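Putative HpcE protein (Mycolicibacterium smegmatis, PDB 6V77) is a zinc-binding protein of unspecified function that belongs to the fumarylacetoacetate hydrolase (FAH) family and assembles as a dimer. Local coordinates at residues Q27-D32 and D41-W46; D32-Y37 and P65-R70; M128-R133 and W141-G146. All coordinates share one frame; numbering follows the deposited sequence.

Contacts 1 and 2 alternate along the chain and share D32, whereas contact 3 opens only after both have closed. The centres of contacts 1 and 2 lie about 12 Å apart, those of contacts 2 and 3 about 13 Å apart, and those of contacts 1 and 3 about 16 Å apart. Helices 33-38 and 40-49 follow each other directly: the first packs on the loop leading to strand 72-76, the second on the loop before helix 33-38. Contact 3 joins the ends of the antiparallel strands 118-128 and 144-155. Y37 of contact 2 touches A145 of contact 3, so helix 33-38 rests against the sheet whose strands also carry the zinc ligands E121, E123 and D152.

Contact 1 (Q27-D32 and D41-W46); sequences QRFGPD and DAFQEW
F29 and F43 bring the loop 27-32 and helix 40-49 to a closest CA-CA separation of 6.7 Å, the loop having no regular structure and 41-46 forming uninterrupted helix. The result is an aromatic cluster of F29, F43 and W46, a loop-on-helix contact in the N-terminal part of the chain. F29 presents its ring to the helix backbone as well as to its side chains. F43 CA stands over one face of the F29 ring, 3.8 Å from its centroid and 17° off the normal, which meets the geometry of a CH-pi contact. The F43 ring adds an edge-to-face (T-shaped) pair, its edge directed at F29, with planes at 72°. The F43 torsion, with CG anti to the backbone N (chi1 162°), brings CD1 close to F29 CG. On the rim of the same ring, F29 CE2 lies 3.5 Å from W46 CB. The indole itself is oblique to the phenyl plane, and is neither stacked nor perpendicular. V21 and L36 also touch both F29 and F43, extending this apolar packing to helices 21-24 and 33-38.

R28 borders the cluster on the F29 face opposite F43 CA, where its CG lies above the ring near the rim. Its extended chain then carries the guanidinium past the indole, the two planes steeply inclined, with R28 NH1 4.0 Å from W46 CD1. A water links this arginine to the helix: R28 NH2 gives it a weak hydrogen bond, and the water donates to A42 O at 2.8 Å. That carbonyl also receives the helical bond from W46 N, while F29 CZ approaches A42 O obliquely at 3.5 Å.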
ATOM      1  N   GLN B  27      -4.055 -22.675 -19.266  1.00 33.46           N
ATOM      2  CA  GLN B  27      -4.506 -21.317 -18.957  1.00 34.57           C
ATOM      3  C   GLN B  27      -5.443 -21.262 -17.757  1.00 37.01           C
ATOM      4  O   GLN B  27      -6.033 -20.209 -17.496  1.00 38.64           O
ATOM      5  CB  GLN B  27      -5.178 -20.645 -20.162  1.00 39.09           C
ATOM      6  CG  GLN B  27      -4.432 -20.855 -21.473  1.00 41.74           C
ATOM      7  CD  GLN B  27      -3.024 -20.345 -21.401  1.00 49.97           C
ATOM      8  OE1 GLN B  27      -2.772 -19.294 -20.816  1.00 54.05           O
ATOM      9  NE2 GLN B  27      -2.089 -21.088 -21.986  1.00 49.59           N
ATOM     10  N   ARG B  28      -5.585 -22.356 -17.007  1.00 35.62           N
ATOM     11  CA  ARG B  28      -6.479 -22.343 -15.854  1.00 39.23           C
ATOM     12  C   ARG B  28      -5.905 -21.541 -14.690  1.00 36.46           C
ATOM     13  O   ARG B  28      -6.672 -20.937 -13.931  1.00 33.63           O
ATOM     14  CB  ARG B  28      -6.785 -23.770 -15.417  1.00 38.39           C
ATOM     15  CG  ARG B  28      -7.841 -23.856 -14.366  1.00 45.61           C
ATOM     16  CD  ARG B  28      -8.233 -25.297 -14.094  1.00 52.89           C
ATOM     17  NE  ARG B  28      -8.820 -25.413 -12.765  1.00 60.48           N
ATOM     18  CZ  ARG B  28      -8.821 -26.530 -12.048  1.00 58.46           C
ATOM     19  NH1 ARG B  28      -8.273 -27.636 -12.534  1.00 63.71           N
ATOM     20  NH2 ARG B  28      -9.367 -26.532 -10.841  1.00 54.44           N
ATOM     21  N   PHE B  29      -4.571 -21.522 -14.538  1.00 29.24           N
ATOM     22  CA  PHE B  29      -3.858 -20.773 -13.503  1.00 24.84           C
ATOM     23  C   PHE B  29      -2.700 -19.987 -14.115  1.00 32.09           C
ATOM     24  O   PHE B  29      -1.938 -20.517 -14.926  1.00 31.44           O
ATOM     25  CB  PHE B  29      -3.306 -21.716 -12.413  1.00 25.42           C
ATOM     26  CG  PHE B  29      -4.361 -22.557 -11.774  1.00 24.73           C
ATOM     27  CD1 PHE B  29      -5.260 -21.993 -10.889  1.00 29.53           C
ATOM     28  CD2 PHE B  29      -4.492 -23.898 -12.094  1.00 28.02           C
ATOM     29  CE1 PHE B  29      -6.255 -22.747 -10.314  1.00 30.30           C
ATOM     30  CE2 PHE B  29      -5.479 -24.654 -11.523  1.00 25.79           C
ATOM     31  CZ  PHE B  29      -6.373 -24.082 -10.634  1.00 30.76           C
ATOM     32  N   GLY B  30      -2.544 -18.732 -13.697  1.00 29.61           N
ATOM     33  CA  GLY B  30      -1.467 -17.912 -14.199  1.00 30.53           C
ATOM     34  C   GLY B  30      -1.835 -17.259 -15.515  1.00 30.41           C
ATOM     35  O   GLY B  30      -2.985 -17.332 -15.969  1.00 30.88           O
ATOM     36  N   PRO B  31      -0.858 -16.614 -16.174  1.00 25.96           N
ATOM     37  CA  PRO B  31       0.564 -16.563 -15.797  1.00 26.51           C
ATOM     38  C   PRO B  31       0.914 -15.542 -14.688  1.00 28.24           C
ATOM     39  O   PRO B  31       2.019 -15.600 -14.144  1.00 27.33           O
ATOM     40  CB  PRO B  31       1.247 -16.180 -17.117  1.00 30.86           C
ATOM     41  CG  PRO B  31       0.188 -15.367 -17.835  1.00 31.62           C
ATOM     42  CD  PRO B  31      -1.087 -16.085 -17.531  1.00 32.85           C
ATOM     43  N   ASP B  32       0.004 -14.632 -14.358  1.00 29.32           N
ATOM     44  CA  ASP B  32       0.279 -13.646 -13.312  0.57 32.04           C
ATOM     45  C   ASP B  32       0.382 -14.339 -11.958  1.00 31.98           C
ATOM     46  O   ASP B  32      -0.528 -15.083 -11.580  1.00 29.91           O
ATOM     47  CB  ASP B  32      -0.819 -12.578 -13.291  0.57 37.82           C
ATOM     48  CG  ASP B  32      -0.793 -11.710 -12.033  0.57 41.91           C
ATOM     49  OD1 ASP B  32       0.299 -11.311 -11.569  0.57 40.49           O
ATOM     50  OD2 ASP B  32      -1.888 -11.388 -11.526  0.57 47.14           O
ATOM     51  N   ASP B  41      -5.985 -22.643  -3.227  1.00 25.20           N
ATOM     52  CA  ASP B  41      -6.336 -24.030  -2.940  1.00 28.00           C
ATOM     53  C   ASP B  41      -6.594 -24.802  -4.224  1.00 27.36           C
ATOM     54  O   ASP B  41      -6.139 -25.944  -4.374  1.00 28.60           O
ATOM     55  CB  ASP B  41      -7.554 -24.101  -2.021  1.00 30.35           C
ATOM     56  CG  ASP B  41      -7.241 -23.667  -0.611  1.00 37.61           C
ATOM     57  OD1 ASP B  41      -6.047 -23.514  -0.286  1.00 37.85           O
ATOM     58  OD2 ASP B  41      -8.189 -23.480   0.176  1.00 38.37           O
ATOM     59  N   ALA B  42      -7.343 -24.201  -5.153  1.00 27.00           N
ATOM     60  CA  ALA B  42      -7.572 -24.843  -6.442  1.00 28.40           C
ATOM     61  C   ALA B  42      -6.255 -25.086  -7.168  1.00 23.69           C
ATOM     62  O   ALA B  42      -6.056 -26.149  -7.770  1.00 25.31           O
ATOM     63  CB  ALA B  42      -8.514 -23.987  -7.293  1.00 28.04           C
ATOM     64  N   PHE B  43      -5.334 -24.120  -7.104  1.00 23.01           N
ATOM     65  CA  PHE B  43      -4.052 -24.301  -7.779  1.00 23.46           C
ATOM     66  C   PHE B  43      -3.287 -25.483  -7.188  1.00 27.33           C
ATOM     67  O   PHE B  43      -2.768 -26.334  -7.923  1.00 23.50           O
ATOM     68  CB  PHE B  43      -3.215 -23.023  -7.715  1.00 21.94           C
ATOM     69  CG  PHE B  43      -1.738 -23.271  -7.991  1.00 21.69           C
ATOM     70  CD1 PHE B  43      -1.311 -23.648  -9.263  1.00 26.04           C
ATOM     71  CD2 PHE B  43      -0.811 -23.179  -6.977  1.00 23.45           C
ATOM     72  CE1 PHE B  43       0.034 -23.896  -9.530  1.00 27.09           C
ATOM     73  CE2 PHE B  43       0.545 -23.436  -7.229  1.00 26.65           C
ATOM     74  CZ  PHE B  43       0.956 -23.801  -8.514  1.00 27.15           C
ATOM     75  N   GLN B  44      -3.208 -25.552  -5.857  1.00 25.83           N
ATOM     76  CA  GLN B  44      -2.464 -26.630  -5.214  1.00 28.01           C
ATOM     77  C   GLN B  44      -3.096 -27.987  -5.496  1.00 29.67           C
ATOM     78  O   GLN B  44      -2.385 -28.980  -5.691  1.00 33.28           O
ATOM     79  CB  GLN B  44      -2.372 -26.381  -3.714  1.00 31.87           C
ATOM     80  CG  GLN B  44      -1.488 -25.189  -3.373  1.00 32.54           C
ATOM     81  CD  GLN B  44      -0.695 -25.409  -2.112  1.00 46.17           C
ATOM     82  OE1 GLN B  44      -1.259 -25.529  -1.021  1.00 39.14           O
ATOM     83  NE2 GLN B  44       0.631 -25.472  -2.249  1.00 46.97           N
ATOM     84  N   GLU B  45      -4.426 -28.050  -5.520  1.00 25.44           N
ATOM     85  CA  GLU B  45      -5.079 -29.306  -5.860  1.00 28.30           C
ATOM     86  C   GLU B  45      -4.755 -29.721  -7.288  1.00 29.96           C
ATOM     87  O   GLU B  45      -4.473 -30.897  -7.545  1.00 31.05           O
ATOM     88  CB  GLU B  45      -6.590 -29.196  -5.652  1.00 32.04           C
ATOM     89  CG  GLU B  45      -7.364 -30.464  -6.027  1.00 39.68           C
ATOM     90  CD  GLU B  45      -6.897 -31.712  -5.277  1.00 54.24           C
ATOM     91  OE1 GLU B  45      -6.343 -31.589  -4.161  1.00 56.21           O
ATOM     92  OE2 GLU B  45      -7.090 -32.829  -5.811  1.00 57.02           O
ATOM     93  N   TRP B  46      -4.785 -28.774  -8.230  1.00 27.73           N
ATOM     94  CA  TRP B  46      -4.420 -29.091  -9.611  1.00 27.04           C
ATOM     95  C   TRP B  46      -2.982 -29.600  -9.692  1.00 27.16           C
ATOM     96  O   TRP B  46      -2.703 -30.632 -10.318  1.00 29.62           O
ATOM     97  CB  TRP B  46      -4.590 -27.857 -10.502  1.00 28.10           C
ATOM     98  CG  TRP B  46      -3.907 -28.027 -11.822  1.00 26.71           C
ATOM     99  CD1 TRP B  46      -4.394 -28.662 -12.923  1.00 28.90           C
ATOM    100  CD2 TRP B  46      -2.590 -27.584 -12.164  1.00 26.48           C
ATOM    101  NE1 TRP B  46      -3.457 -28.640 -13.935  1.00 30.18           N
ATOM    102  CE2 TRP B  46      -2.345 -27.979 -13.493  1.00 30.51           C
ATOM    103  CE3 TRP B  46      -1.594 -26.884 -11.471  1.00 25.50           C
ATOM    104  CZ2 TRP B  46      -1.144 -27.701 -14.147  1.00 31.42           C
ATOM    105  CZ3 TRP B  46      -0.394 -26.601 -12.127  1.00 29.79           C
ATOM    106  CH2 TRP B  46      -0.189 -27.008 -13.453  1.00 28.62           C
TER
HETATM  107  O   HOH W   1      -8.171 -27.693  -8.755  1.00 26.49           O

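Contact 2 (D32-Y37 and P65-R70); sequences DPQDLY and PAPLPR
Q34 and Y37 both set CG beside the backbone N (chi1 -48° and -54°), and the further bend of Q34 at chi2 turns its amide towards 65-70. These side chains fasten the short helix 33-38 to the proline-rich loop P65-R70, between strands 62-63 and 72-76. D32 occupies the N-cap position of this helix; a weak bond from Q34 N to its OD1 belongs to one of two conformers and is doubtful.

Q34 OE1 lies 2.8 Å from L68 N and accepts its hydrogen. The N-H...O angle of 159° makes the bond fairly straight, although L68 N sits above the amide carbonyl plane rather than on a lone pair. P67 N is also close to that oxygen but has no hydrogen to give, so the approach is packing and not a second bond; P67 CD lies 3.2 Å from Q34 OE1. At the other end of the amide, Q34 NE2 makes a weak bond to G234 O. The amide thus has a partner at each end, which favours the modelled orientation of its O and N.

Y37 provides the second polar tie, Y37 OH donating to P65 O at 2.7 Å. This carbonyl oxygen lies at the edge of the phenol, in the ring plane, while the donor is well out of the carbonyl plane. Beside it, Y37 CE2 touches A66 CB obliquely. The P33 and P67 rings meet at an angle, P33 CB touching P67 CD, and both also touch N5 of strand 2-6. L68 and R70 pack against R70 and L68 of the second subunit, placing the loop at the dimer interface. Within the chain, P33 CB approaches P65 O, the same oxygen that takes the tyrosine hydrogen, to 3.4 Å.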
ATOM      1  N   ASP B  32       0.004 -14.632 -14.358  1.00 29.32           N
ATOM      2  CA  ASP B  32       0.279 -13.646 -13.312  0.57 32.04           C
ATOM      3  C   ASP B  32       0.382 -14.339 -11.958  1.00 31.98           C
ATOM      4  O   ASP B  32      -0.528 -15.083 -11.580  1.00 29.91           O
ATOM      5  CB  ASP B  32      -0.819 -12.578 -13.291  0.57 37.82           C
ATOM      6  CG  ASP B  32      -0.793 -11.710 -12.033  0.57 41.91           C
ATOM      7  OD1 ASP B  32       0.299 -11.311 -11.569  0.57 40.49           O
ATOM      8  OD2 ASP B  32      -1.888 -11.388 -11.526  0.57 47.14           O
ATOM      9  N   PRO B  33       1.471 -14.130 -11.200  1.00 27.86           N
ATOM     10  CA  PRO B  33       1.568 -14.792  -9.887  1.00 25.47           C
ATOM     11  C   PRO B  33       0.382 -14.508  -8.981  1.00 25.52           C
ATOM     12  O   PRO B  33      -0.106 -15.430  -8.317  1.00 32.61           O
ATOM     13  CB  PRO B  33       2.879 -14.232  -9.313  1.00 28.04           C
ATOM     14  CG  PRO B  33       3.702 -13.902 -10.520  1.00 28.27           C
ATOM     15  CD  PRO B  33       2.687 -13.357 -11.519  1.00 32.99           C
ATOM     16  N   GLN B  34      -0.126 -13.273  -8.942  1.00 29.55           N
ATOM     17  CA  GLN B  34      -1.219 -13.010  -8.007  1.00 33.83           C
ATOM     18  C   GLN B  34      -2.458 -13.849  -8.317  1.00 39.29           C
ATOM     19  O   GLN B  34      -3.246 -14.113  -7.403  1.00 38.01           O
ATOM     20  CB  GLN B  34      -1.597 -11.523  -7.976  1.00 42.62           C
ATOM     21  CG  GLN B  34      -0.428 -10.502  -7.846  1.00 40.63           C
ATOM     22  CD  GLN B  34       0.376 -10.537  -6.523  1.00 39.31           C
ATOM     23  OE1 GLN B  34       1.565 -10.264  -6.544  1.00 29.81           O
ATOM     24  NE2 GLN B  34      -0.274 -10.805  -5.386  1.00 30.64           N
ATOM     25  N   ASP B  35      -2.631 -14.313  -9.565  1.00 40.83           N
ATOM     26  CA  ASP B  35      -3.778 -15.167  -9.885  1.00 46.28           C
ATOM     27  C   ASP B  35      -3.696 -16.489  -9.147  1.00 44.58           C
ATOM     28  O   ASP B  35      -4.726 -17.081  -8.799  1.00 35.99           O
ATOM     29  CB  ASP B  35      -3.869 -15.441 -11.390  1.00 45.34           C
ATOM     30  CG  ASP B  35      -4.974 -16.462 -11.744  1.00 42.37           C
ATOM     31  OD1 ASP B  35      -6.158 -16.099 -11.644  1.00 43.22           O
ATOM     32  OD2 ASP B  35      -4.672 -17.623 -12.116  1.00 39.58           O
ATOM     33  N   LEU B  36      -2.481 -16.993  -8.940  1.00 32.86           N
ATOM     34  CA  LEU B  36      -2.329 -18.226  -8.185  1.00 32.44           C
ATOM     35  C   LEU B  36      -2.764 -18.029  -6.746  1.00 32.89           C
ATOM     36  O   LEU B  36      -3.497 -18.855  -6.195  1.00 29.87           O
ATOM     37  CB  LEU B  36      -0.884 -18.715  -8.233  1.00 28.79           C
ATOM     38  CG  LEU B  36      -0.613 -19.797  -9.256  1.00 34.48           C
ATOM     39  CD1 LEU B  36      -1.073 -19.365 -10.622  1.00 34.90           C
ATOM     40  CD2 LEU B  36       0.860 -20.100  -9.251  1.00 28.79           C
ATOM     41  N   TYR B  37      -2.317 -16.936  -6.116  1.00 27.67           N
ATOM     42  CA  TYR B  37      -2.664 -16.729  -4.713  1.00 28.78           C
ATOM     43  C   TYR B  37      -4.159 -16.553  -4.554  1.00 26.62           C
ATOM     44  O   TYR B  37      -4.746 -17.048  -3.585  1.00 24.01           O
ATOM     45  CB  TYR B  37      -1.886 -15.539  -4.140  1.00 22.25           C
ATOM     46  CG  TYR B  37      -0.402 -15.722  -4.377  1.00 21.82           C
ATOM     47  CD1 TYR B  37       0.236 -16.911  -4.024  1.00 22.44           C
ATOM     48  CD2 TYR B  37       0.351 -14.736  -5.016  1.00 28.12           C
ATOM     49  CE1 TYR B  37       1.583 -17.108  -4.269  1.00 30.44           C
ATOM     50  CE2 TYR B  37       1.708 -14.927  -5.269  1.00 27.25           C
ATOM     51  CZ  TYR B  37       2.315 -16.109  -4.889  1.00 27.16           C
ATOM     52  OH  TYR B  37       3.643 -16.329  -5.143  1.00 26.63           O
ATOM     53  N   PRO B  65       8.157 -13.144  -6.342  1.00 20.99           N
ATOM     54  CA  PRO B  65       7.085 -14.147  -6.409  1.00 20.93           C
ATOM     55  C   PRO B  65       5.705 -13.555  -6.146  1.00 24.42           C
ATOM     56  O   PRO B  65       4.703 -14.188  -6.496  1.00 23.58           O
ATOM     57  CB  PRO B  65       7.482 -15.176  -5.336  1.00 24.12           C
ATOM     58  CG  PRO B  65       8.429 -14.441  -4.419  1.00 31.45           C
ATOM     59  CD  PRO B  65       9.117 -13.384  -5.248  1.00 24.50           C
ATOM     60  N   ALA B  66       5.629 -12.362  -5.550  1.00 22.21           N
ATOM     61  CA  ALA B  66       4.382 -11.615  -5.379  1.00 22.31           C
ATOM     62  C   ALA B  66       4.671 -10.208  -5.877  1.00 25.78           C
ATOM     63  O   ALA B  66       5.046  -9.323  -5.096  1.00 22.59           O
ATOM     64  CB  ALA B  66       3.911 -11.625  -3.928  1.00 24.47           C
ATOM     65  N   PRO B  67       4.548  -9.971  -7.184  1.00 20.92           N
ATOM     66  CA  PRO B  67       4.995  -8.682  -7.733  1.00 22.88           C
ATOM     67  C   PRO B  67       3.980  -7.549  -7.574  1.00 22.66           C
ATOM     68  O   PRO B  67       4.373  -6.377  -7.664  1.00 21.45           O
ATOM     69  CB  PRO B  67       5.231  -9.003  -9.214  1.00 24.54           C
ATOM     70  CG  PRO B  67       4.257 -10.112  -9.508  1.00 24.27           C
ATOM     71  CD  PRO B  67       4.169 -10.933  -8.238  1.00 22.39           C
ATOM     72  N   LEU B  68       2.695  -7.841  -7.338  1.00 22.77           N
ATOM     73  CA  LEU B  68       1.684  -6.779  -7.227  1.00 24.41           C
ATOM     74  C   LEU B  68       0.709  -7.068  -6.083  1.00 22.78           C
ATOM     75  O   LEU B  68      -0.506  -7.198  -6.289  1.00 24.35           O
ATOM     76  CB  LEU B  68       0.948  -6.597  -8.555  1.00 23.75           C
ATOM     77  CG  LEU B  68       0.054  -5.341  -8.644  1.00 39.92           C
ATOM     78  CD1 LEU B  68       0.788  -4.036  -8.294  1.00 49.88           C
ATOM     79  CD2 LEU B  68      -0.620  -5.218 -10.005  1.00 43.40           C
ATOM     80  N   PRO B  69       1.210  -7.131  -4.850  1.00 22.10           N
ATOM     81  CA  PRO B  69       0.313  -7.367  -3.716  1.00 20.62           C
ATOM     82  C   PRO B  69      -0.639  -6.189  -3.539  1.00 19.39           C
ATOM     83  O   PRO B  69      -0.270  -5.034  -3.742  1.00 21.08           O
ATOM     84  CB  PRO B  69       1.262  -7.517  -2.520  1.00 19.58           C
ATOM     85  CG  PRO B  69       2.535  -6.790  -2.958  1.00 22.79           C
ATOM     86  CD  PRO B  69       2.624  -6.982  -4.437  1.00 20.78           C
ATOM     87  N   ARG B  70      -1.882  -6.502  -3.163  1.00 20.56           N
ATOM     88  CA  ARG B  70      -2.836  -5.435  -2.869  1.00 22.76           C
ATOM     89  C   ARG B  70      -2.413  -4.622  -1.650  1.00 22.98           C
ATOM     90  O   ARG B  70      -2.618  -3.401  -1.612  1.00 24.50           O
ATOM     91  CB  ARG B  70      -4.222  -6.044  -2.676  1.00 20.10           C
ATOM     92  CG  ARG B  70      -4.749  -6.569  -3.994  1.00 22.16           C
ATOM     93  CD  ARG B  70      -5.876  -7.571  -3.802  1.00 33.68           C
ATOM     94  NE  ARG B  70      -7.144  -6.903  -3.604  1.00 38.70           N
ATOM     95  CZ  ARG B  70      -8.319  -7.539  -3.594  1.00 49.74           C
ATOM     96  NH1 ARG B  70      -8.368  -8.856  -3.778  1.00 37.23           N
ATOM     97  NH2 ARG B  70      -9.443  -6.863  -3.407  1.00 51.17           N
TER

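Contact 3 (M128-R133 and W141-G146); sequences MGRGGR and WEFVAG
R130 runs along F143 from its CB onward, where antiparallel strands 118-128 and 144-155 approach each other beside a classic beta bulge: A145 and G146 both face V127. R130 CB already lies 3.6 Å from F143 CD1. R130 CG lies near both F143 CD1 and F143 CE1, and R130 CD sits over the face of the F143 ring, 3.8 Å from its centroid and 29° off the normal, a CH-pi contact. R130 NE then comes to 3.4 Å from F143 CE1, and the chain ends with CZ and NH1 close to F143 CZ. With CG anti to the backbone N (chi1 -177°) and the rest extended, the guanidinium is carried across the ring at a plane angle of 18°, nearly parallel and offset towards the rim. The carbonyl oxygens of R130 and G131 meet the same ring at its edge, in its plane.

Next to this pair, the backbone converges on one acceptor. F143 O takes hydrogens from G129 N at 2.8 Å and R130 N at 3.0 Å, both donors reaching it from the same face of its carbonyl plane. The bond from G129 is the straighter of the two.

M128 and V144 form an antiparallel non-hydrogen-bonded pair whose side chains diverge, yet both touch I222 of helix 218-226. The bent methionine chain nevertheless turns its tip back to F143: M128 CE meets F143 CB and approaches F143 O, the acceptor of both backbone bonds, to 3.4 Å.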
ATOM      1  N   MET B 128       0.510 -14.292   1.559  1.00 19.82           N
ATOM      2  CA  MET B 128      -0.739 -14.899   1.990  1.00 22.65           C
ATOM      3  C   MET B 128      -1.341 -15.768   0.894  1.00 20.11           C
ATOM      4  O   MET B 128      -1.323 -15.403  -0.286  1.00 20.21           O
ATOM      5  CB  MET B 128      -1.740 -13.807   2.384  1.00 20.45           C
ATOM      6  CG  MET B 128      -1.245 -12.882   3.510  1.00 19.15           C
ATOM      7  SD  MET B 128      -0.835 -13.811   5.012  1.00 23.58           S
ATOM      8  CE  MET B 128      -2.448 -14.502   5.484  1.00 20.14           C
ATOM      9  N   GLY B 129      -1.928 -16.893   1.301  1.00 19.45           N
ATOM     10  CA  GLY B 129      -2.630 -17.780   0.381  1.00 19.72           C
ATOM     11  C   GLY B 129      -4.135 -17.759   0.611  1.00 25.87           C
ATOM     12  O   GLY B 129      -4.916 -18.186  -0.243  1.00 28.78           O
ATOM     13  N   ARG B 130      -4.545 -17.292   1.784  1.00 21.03           N
ATOM     14  CA  ARG B 130      -5.955 -17.116   2.122  1.00 19.62           C
ATOM     15  C   ARG B 130      -6.067 -15.827   2.913  1.00 25.93           C
ATOM     16  O   ARG B 130      -5.163 -15.498   3.682  1.00 24.66           O
ATOM     17  CB  ARG B 130      -6.471 -18.278   2.953  1.00 19.99           C
ATOM     18  CG  ARG B 130      -7.977 -18.171   3.266  1.00 22.04           C
ATOM     19  CD  ARG B 130      -8.420 -19.315   4.158  1.00 24.57           C
ATOM     20  NE  ARG B 130      -9.763 -19.014   4.666  1.00 32.04           N
ATOM     21  CZ  ARG B 130     -10.452 -19.776   5.511  1.00 37.62           C
ATOM     22  NH1 ARG B 130      -9.945 -20.919   5.965  1.00 33.78           N
ATOM     23  NH2 ARG B 130     -11.661 -19.380   5.901  1.00 37.79           N
ATOM     24  N   GLY B 131      -7.152 -15.078   2.706  1.00 25.20           N
ATOM     25  CA  GLY B 131      -7.320 -13.790   3.331  1.00 26.76           C
ATOM     26  C   GLY B 131      -8.332 -13.816   4.463  1.00 27.23           C
ATOM     27  O   GLY B 131      -8.806 -14.868   4.899  1.00 24.08           O
ATOM     28  N   GLY B 132      -8.634 -12.622   4.958  1.00 24.81           N
ATOM     29  CA  GLY B 132      -9.700 -12.459   5.923  1.00 26.00           C
ATOM     30  C   GLY B 132      -9.393 -11.512   7.062  1.00 24.48           C
ATOM     31  O   GLY B 132      -8.263 -11.046   7.237  1.00 21.82           O
ATOM     32  N   ARG B 133     -10.432 -11.212   7.822  1.00 19.55           N
ATOM     33  CA  ARG B 133     -10.369 -10.481   9.074  1.00 20.77           C
ATOM     34  C   ARG B 133     -10.452 -11.472  10.226  1.00 23.66           C
ATOM     35  O   ARG B 133     -11.079 -12.526  10.106  1.00 21.58           O
ATOM     36  CB  ARG B 133     -11.526  -9.471   9.175  1.00 20.78           C
ATOM     37  CG  ARG B 133     -11.433  -8.340   8.155  1.00 20.22           C
ATOM     38  CD  ARG B 133     -12.556  -7.312   8.352  1.00 19.91           C
ATOM     39  NE  ARG B 133     -12.513  -6.320   7.284  1.00 22.88           N
ATOM     40  CZ  ARG B 133     -11.783  -5.208   7.355  1.00 25.07           C
ATOM     41  NH1 ARG B 133     -11.087  -4.943   8.457  1.00 19.70           N
ATOM     42  NH2 ARG B 133     -11.768  -4.355   6.339  1.00 20.92           N
ATOM     43  N   TRP B 141      -0.733 -20.083  10.035  1.00 22.30           N
ATOM     44  CA  TRP B 141       0.141 -20.613   8.985  1.00 26.08           C
ATOM     45  C   TRP B 141      -0.664 -21.278   7.880  1.00 25.76           C
ATOM     46  O   TRP B 141      -0.213 -21.331   6.733  1.00 26.10           O
ATOM     47  CB  TRP B 141       1.152 -21.610   9.551  1.00 29.95           C
ATOM     48  CG  TRP B 141       2.420 -20.992  10.123  1.00 26.88           C
ATOM     49  CD1 TRP B 141       2.799 -20.991  11.437  1.00 29.96           C
ATOM     50  CD2 TRP B 141       3.481 -20.335   9.400  1.00 24.96           C
ATOM     51  NE1 TRP B 141       4.017 -20.356  11.578  1.00 28.23           N
ATOM     52  CE2 TRP B 141       4.458 -19.948  10.347  1.00 25.04           C
ATOM     53  CE3 TRP B 141       3.700 -20.037   8.050  1.00 23.75           C
ATOM     54  CZ2 TRP B 141       5.651 -19.295   9.981  1.00 23.94           C
ATOM     55  CZ3 TRP B 141       4.866 -19.380   7.693  1.00 23.37           C
ATOM     56  CH2 TRP B 141       5.831 -19.019   8.655  1.00 24.88           C
ATOM     57  N   GLU B 142      -1.859 -21.783   8.203  1.00 23.96           N
ATOM     58  CA  GLU B 142      -2.704 -22.374   7.170  1.00 26.18           C
ATOM     59  C   GLU B 142      -3.200 -21.332   6.170  1.00 28.06           C
ATOM     60  O   GLU B 142      -3.685 -21.707   5.093  1.00 27.26           O
ATOM     61  CB  GLU B 142      -3.878 -23.097   7.819  1.00 28.30           C
ATOM     62  CG  GLU B 142      -3.416 -24.213   8.748  1.00 30.66           C
ATOM     63  CD  GLU B 142      -4.564 -24.848   9.490  1.00 44.20           C
ATOM     64  OE1 GLU B 142      -5.610 -25.091   8.855  1.00 43.47           O
ATOM     65  OE2 GLU B 142      -4.426 -25.081  10.708  1.00 46.00           O
ATOM     66  N   PHE B 143      -3.112 -20.042   6.506  1.00 25.63           N
ATOM     67  CA  PHE B 143      -3.479 -18.969   5.587  1.00 23.06           C
ATOM     68  C   PHE B 143      -2.300 -18.488   4.747  1.00 22.38           C
ATOM     69  O   PHE B 143      -2.471 -17.571   3.935  1.00 22.09           O
ATOM     70  CB  PHE B 143      -4.062 -17.773   6.356  1.00 21.83           C
ATOM     71  CG  PHE B 143      -5.445 -18.013   6.897  1.00 23.88           C
ATOM     72  CD1 PHE B 143      -6.524 -17.271   6.434  1.00 21.65           C
ATOM     73  CD2 PHE B 143      -5.667 -18.984   7.865  1.00 23.21           C
ATOM     74  CE1 PHE B 143      -7.806 -17.499   6.927  1.00 24.57           C
ATOM     75  CE2 PHE B 143      -6.949 -19.229   8.358  1.00 28.73           C
ATOM     76  CZ  PHE B 143      -8.018 -18.486   7.892  1.00 26.96           C
ATOM     77  N   VAL B 144      -1.118 -19.085   4.917  1.00 20.50           N
ATOM     78  CA  VAL B 144       0.096 -18.642   4.251  1.00 20.11           C
ATOM     79  C   VAL B 144       0.338 -19.506   3.027  1.00 22.10           C
ATOM     80  O   VAL B 144       0.376 -20.740   3.125  1.00 22.66           O
ATOM     81  CB  VAL B 144       1.295 -18.707   5.214  1.00 20.20           C
ATOM     82  CG1 VAL B 144       2.647 -18.510   4.462  1.00 18.84           C
ATOM     83  CG2 VAL B 144       1.146 -17.657   6.304  1.00 22.71           C
ATOM     84  N   ALA B 145       0.533 -18.855   1.873  1.00 18.60           N
ATOM     85  CA  ALA B 145       0.947 -19.581   0.679  1.00 19.31           C
ATOM     86  C   ALA B 145       2.378 -20.078   0.821  1.00 19.55           C
ATOM     87  O   ALA B 145       2.662 -21.266   0.636  1.00 21.56           O
ATOM     88  CB  ALA B 145       0.816 -18.675  -0.546  1.00 20.81           C
ATOM     89  N   GLY B 146       3.298 -19.172   1.106  1.00 20.74           N
ATOM     90  CA  GLY B 146       4.678 -19.581   1.293  1.00 19.46           C
ATOM     91  C   GLY B 146       5.501 -18.409   1.773  1.00 18.25           C
ATOM     92  O   GLY B 146       4.977 -17.335   2.054  1.00 19.09           O
TER